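Local coordinates for protein restriction endonuclease S subunits (PDB 3OKG) that probably recognises DNA as the specificity subunit of a type I restriction-modification system, whose methyltransferase is built from M and S polypeptides, at residues D89-T94 with F118-A123; K100-V105 with L136-F141. All blocks are in the same frame, centred on the assembly; numbering follows the deposited sequence.

Contact 1 of 2, residues D89-T94 with F118-A123; sequences DVIFAT and FCVIRA. With SO4 (sulfate ion), chain H.
R122 and D89 close one end of an antiparallel strand pair with a two-point salt bridge, and the arginine is best followed outward from its backbone. Its CB, CG and CD pass along the carboxylate, R122 CG lying 3.3 Å from D89 OD1. A bend at the third torsion (chi3 -58°) then turns the chain so that NE and NH2 both face the carboxylate. R122 NE donates to D89 OD1 at 2.7 Å. R122 NH2 donates to D89 OD2, also at 2.7 Å. Each oxygen offers its syn lone pair, both bonds are close to straight, and the two flat groups lie only 11° from a common plane. The remaining nitrogen, NH1, makes a weak bond to O3 of a sulfate ion, probably from the crystallisation liquor, at the edge of the guanidinium. D89 OD2 also accepts from the backbone N of R86, which helps to fix the carboxylate. A methionine in place of R122 would probably leave the D89 carboxylate without its charged mate and freer to turn. Beyond this clasp, V90 and F92 form hydrogen-bonded pairs with I121 and C119, as in the bond from I121 N to V90 O (2.8 Å). The two faces of the pair differ. On one, I91 reaches F118: its CD1 sits over the centre of the ring, 3.9 Å from the centroid of F118, a CH-pi contact. On the other, I121 CD1 packs on F92 CB at 3.8 Å, under helices 130-137 and 161-165. Here is an antiparallel beta ladder, joining the central and one outer strand of a three-stranded sheet in a target recognition domain of this type I S subunit.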
# COMPACT_ATOMS: atom_id res chain seq x y z
N ASP A 89 11.34 29.14 9.22
CA ASP A 89 11.42 28.38 10.47
C ASP A 89 11.08 26.93 10.14
O ASP A 89 10.32 26.66 9.22
CB ASP A 89 10.38 28.84 11.51
CG ASP A 89 10.75 30.15 12.19
OD1 ASP A 89 11.90 30.60 12.07
OD2 ASP A 89 9.87 30.71 12.86
N VAL A 90 11.62 26.00 10.92
CA VAL A 90 11.13 24.64 10.92
C VAL A 90 10.27 24.48 12.15
O VAL A 90 10.70 24.86 13.25
CB VAL A 90 12.31 23.64 10.93
CG1 VAL A 90 11.79 22.19 11.11
CG2 VAL A 90 13.12 23.77 9.62
N ILE A 91 9.08 23.92 12.01
CA ILE A 91 8.28 23.63 13.20
C ILE A 91 8.21 22.13 13.37
O ILE A 91 7.97 21.39 12.43
CB ILE A 91 6.87 24.26 13.12
CG1 ILE A 91 6.20 23.88 11.80
CG2 ILE A 91 7.00 25.78 13.12
CD1 ILE A 91 4.70 24.31 11.72
N PHE A 92 8.41 21.67 14.60
CA PHE A 92 8.63 20.26 14.88
C PHE A 92 7.72 19.88 16.06
O PHE A 92 7.91 20.37 17.17
CB PHE A 92 10.10 20.11 15.30
CG PHE A 92 10.49 18.70 15.67
CD1 PHE A 92 11.19 17.91 14.77
CD2 PHE A 92 10.18 18.18 16.93
CE1 PHE A 92 11.57 16.62 15.11
CE2 PHE A 92 10.54 16.90 17.27
CZ PHE A 92 11.24 16.11 16.36
N ALA A 93 6.69 19.07 15.83
CA ALA A 93 5.74 18.78 16.91
C ALA A 93 6.45 17.99 18.00
O ALA A 93 7.16 17.03 17.69
CB ALA A 93 4.56 17.99 16.38
N THR A 94 6.28 18.40 19.26
CA THR A 94 6.90 17.67 20.36
C THR A 94 6.03 16.50 20.84
O THR A 94 6.53 15.61 21.48
CB THR A 94 7.29 18.59 21.51
OG1 THR A 94 6.16 19.38 21.92
CG2 THR A 94 8.42 19.50 21.06
N PHE A 118 4.47 22.98 18.95
CA PHE A 118 5.65 22.88 18.08
C PHE A 118 6.87 23.50 18.70
O PHE A 118 6.84 24.62 19.23
CB PHE A 118 5.45 23.62 16.75
CG PHE A 118 4.40 23.03 15.85
CD1 PHE A 118 4.68 21.91 15.06
CD2 PHE A 118 3.15 23.64 15.72
CE1 PHE A 118 3.71 21.37 14.19
CE2 PHE A 118 2.17 23.11 14.83
CZ PHE A 118 2.46 21.98 14.06
N CYS A 119 7.99 22.81 18.56
CA CYS A 119 9.28 23.44 18.79
C CYS A 119 9.65 24.27 17.55
O CYS A 119 9.65 23.74 16.44
CB CYS A 119 10.35 22.36 19.02
SG CYS A 119 12.01 23.01 19.17
N VAL A 120 9.99 25.54 17.75
CA VAL A 120 10.27 26.43 16.59
C VAL A 120 11.79 26.52 16.40
O VAL A 120 12.50 26.97 17.27
CB VAL A 120 9.64 27.85 16.76
CG1 VAL A 120 10.00 28.72 15.56
CG2 VAL A 120 8.09 27.76 16.83
N ILE A 121 12.26 26.05 15.25
CA ILE A 121 13.67 25.89 14.97
C ILE A 121 14.02 26.90 13.88
O ILE A 121 13.74 26.67 12.70
CB ILE A 121 13.92 24.44 14.47
CG1 ILE A 121 13.74 23.44 15.63
CG2 ILE A 121 15.28 24.32 13.80
CD1 ILE A 121 13.38 22.00 15.14
N ARG A 122 14.63 28.02 14.30
CA ARG A 122 14.93 29.15 13.44
C ARG A 122 16.40 29.19 13.10
O ARG A 122 17.23 29.46 13.98
CB ARG A 122 14.52 30.45 14.14
CG ARG A 122 14.73 31.73 13.31
CD ARG A 122 13.91 32.89 13.89
NE ARG A 122 12.49 32.53 13.92
CZ ARG A 122 11.58 33.11 14.70
NH1 ARG A 122 11.93 34.11 15.51
NH2 ARG A 122 10.32 32.69 14.67
N ALA A 123 16.75 28.93 11.84
CA ALA A 123 18.15 28.75 11.47
C ALA A 123 18.92 30.03 11.68
O ALA A 123 18.47 31.09 11.26
CB ALA A 123 18.28 28.33 10.02
S SO4 H . 10.72 37.60 16.33
O1 SO4 H . 10.74 38.97 16.83
O2 SO4 H . 11.17 37.61 14.94
O3 SO4 H . 11.61 36.76 17.14
O4 SO4 H . 9.35 37.07 16.39

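Contact 2 of 2, residues K100-V105 with L136-F141; sequences KNIALV and LCRSDF
K100 reaches from the loop before strand 102-104 to the break between helices 130-137 and 140-143, a strand-to-helix packing contact within a target recognition domain. Its amino group is the hub. K100 NZ donates to the backbone carbonyl R138 O at 2.9 Å, approaching from above the carbonyl plane rather than along a lone pair, and forms a salt bridge with D140 OD1 at 2.8 Å, meeting the anti lone pair of that oxygen. With T143 OG1 and a water it has four partners for three protons, so at least one bond is partial or alternates. That water accepts from NZ and donates to C137 O and S139 O, so one molecule satisfies two backbone carbonyls near the helix break. The other carboxylate oxygen of D140, OD2, pairs with R398, and S139 caps the following helix by accepting from F141 N through its OG at 2.8 Å.

R138 works in the opposite direction. Its chain bends at chi3 (51°) and brings NH1 back to the strand, with K100 O and I102 O both near the plane of the guanidinium at its edge; both bonds are weak, the one from R138 NH1 to K100 O measuring 3.0 Å. Its stronger polar partner is E400, which forms a salt bridge with NE, while NH2 donates to S61 O. Between these ends, the aliphatic parts of I102 and R138 run alongside each other in opposite senses. I102 CG2 lies 3.9 Å from R138 CG, and the other branch of the isoleucine ends with CD1 3.4 Å from C137 O.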
# COMPACT_ATOMS: atom_id res chain seq x y z
N LYS A 100 6.06 12.69 12.44
CA LYS A 100 6.72 13.63 11.53
C LYS A 100 5.82 14.79 11.15
O LYS A 100 5.82 15.25 10.00
CB LYS A 100 7.25 12.94 10.27
CG LYS A 100 7.99 11.64 10.53
CD LYS A 100 9.35 11.85 11.08
CE LYS A 100 10.13 10.50 11.00
NZ LYS A 100 11.52 10.65 11.51
N ASN A 101 5.07 15.29 12.12
CA ASN A 101 4.41 16.58 11.94
C ASN A 101 5.47 17.67 12.03
O ASN A 101 5.66 18.33 13.06
CB ASN A 101 3.28 16.74 12.97
CG ASN A 101 2.12 15.84 12.63
OD1 ASN A 101 1.69 15.03 13.45
ND2 ASN A 101 1.63 15.96 11.40
N ILE A 102 6.18 17.84 10.93
CA ILE A 102 7.37 18.67 10.93
C ILE A 102 7.37 19.37 9.59
O ILE A 102 7.21 18.70 8.57
CB ILE A 102 8.63 17.80 10.99
CG1 ILE A 102 8.67 16.97 12.30
CG2 ILE A 102 9.90 18.67 10.83
CD1 ILE A 102 9.64 15.80 12.22
N ALA A 103 7.56 20.69 9.56
CA ALA A 103 7.35 21.42 8.30
C ALA A 103 8.16 22.66 8.25
O ALA A 103 8.56 23.17 9.29
CB ALA A 103 5.88 21.77 8.16
N LEU A 104 8.36 23.17 7.03
CA LEU A 104 9.10 24.40 6.81
C LEU A 104 8.12 25.52 6.56
O LEU A 104 7.19 25.37 5.78
CB LEU A 104 10.00 24.24 5.58
CG LEU A 104 10.84 25.45 5.14
CD1 LEU A 104 11.93 25.76 6.19
CD2 LEU A 104 11.45 25.17 3.77
N VAL A 105 8.30 26.63 7.25
CA VAL A 105 7.34 27.71 7.17
C VAL A 105 7.62 28.53 5.90
O VAL A 105 8.73 29.04 5.74
CB VAL A 105 7.44 28.62 8.42
CG1 VAL A 105 6.51 29.86 8.27
CG2 VAL A 105 7.09 27.82 9.70
N LEU A 136 16.83 17.56 7.74
CA LEU A 136 17.51 16.96 8.88
C LEU A 136 16.53 16.60 9.99
O LEU A 136 16.56 15.49 10.52
CB LEU A 136 18.59 17.90 9.41
CG LEU A 136 19.66 17.26 10.30
CD1 LEU A 136 20.21 16.00 9.66
CD2 LEU A 136 20.78 18.25 10.60
N CYS A 137 15.66 17.55 10.35
CA CYS A 137 14.69 17.30 11.41
C CYS A 137 13.66 16.23 11.10
O CYS A 137 13.04 15.68 12.01
CB CYS A 137 13.98 18.59 11.82
SG CYS A 137 15.11 19.65 12.73
N ARG A 138 13.45 15.94 9.82
CA ARG A 138 12.55 14.84 9.47
C ARG A 138 13.18 13.46 9.59
O ARG A 138 12.49 12.44 9.43
CB ARG A 138 12.01 15.05 8.04
CG ARG A 138 11.03 16.20 8.04
CD ARG A 138 10.21 16.28 6.81
NE ARG A 138 9.56 15.03 6.44
CZ ARG A 138 8.34 14.66 6.80
NH1 ARG A 138 7.59 15.41 7.59
NH2 ARG A 138 7.87 13.50 6.36
N SER A 139 14.47 13.41 9.86
CA SER A 139 15.13 12.11 9.93
C SER A 139 14.82 11.37 11.23
O SER A 139 14.72 12.00 12.29
CB SER A 139 16.64 12.21 9.81
OG SER A 139 17.21 10.94 10.11
N ASP A 140 14.70 10.05 11.15
CA ASP A 140 14.66 9.19 12.34
C ASP A 140 15.89 9.43 13.26
O ASP A 140 15.81 9.23 14.46
CB ASP A 140 14.65 7.70 11.94
CG ASP A 140 13.35 7.26 11.30
OD1 ASP A 140 12.36 8.03 11.27
OD2 ASP A 140 13.31 6.10 10.82
N PHE A 141 17.00 9.86 12.68
CA PHE A 141 18.20 10.11 13.49
C PHE A 141 17.90 11.11 14.62
O PHE A 141 18.50 11.03 15.71
CB PHE A 141 19.36 10.63 12.61
CG PHE A 141 20.63 10.84 13.37
CD1 PHE A 141 21.40 9.76 13.76
CD2 PHE A 141 21.03 12.12 13.74
CE1 PHE A 141 22.58 9.94 14.47
CE2 PHE A 141 22.21 12.31 14.45
CZ PHE A 141 22.97 11.22 14.83
O HOH W 1 12.25 13.28 13.01

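How the contacts relate
Contacts 1 and 2 illustrate how a small sheet can bind its own covering helix: their centres lie about 9 Å apart and their segments alternate along the chain. Strand 90-93 is central, flanked by 118-121 in contact 1 and by 102-104 from contact 2; probable hydrogen bonds join the two contacts at D89 O to V105 N (2.8 Å) and I91 N to A103 O (2.9 Å). The chain then passes from strand 118-121 into helix 130-137, whose end returns in contact 2. There F92 CE1 packs 3.6 Å from C137 O. The sulfate belongs to contact 1, while R398, E400 and Q401 tie contact 2 to helix 392-407.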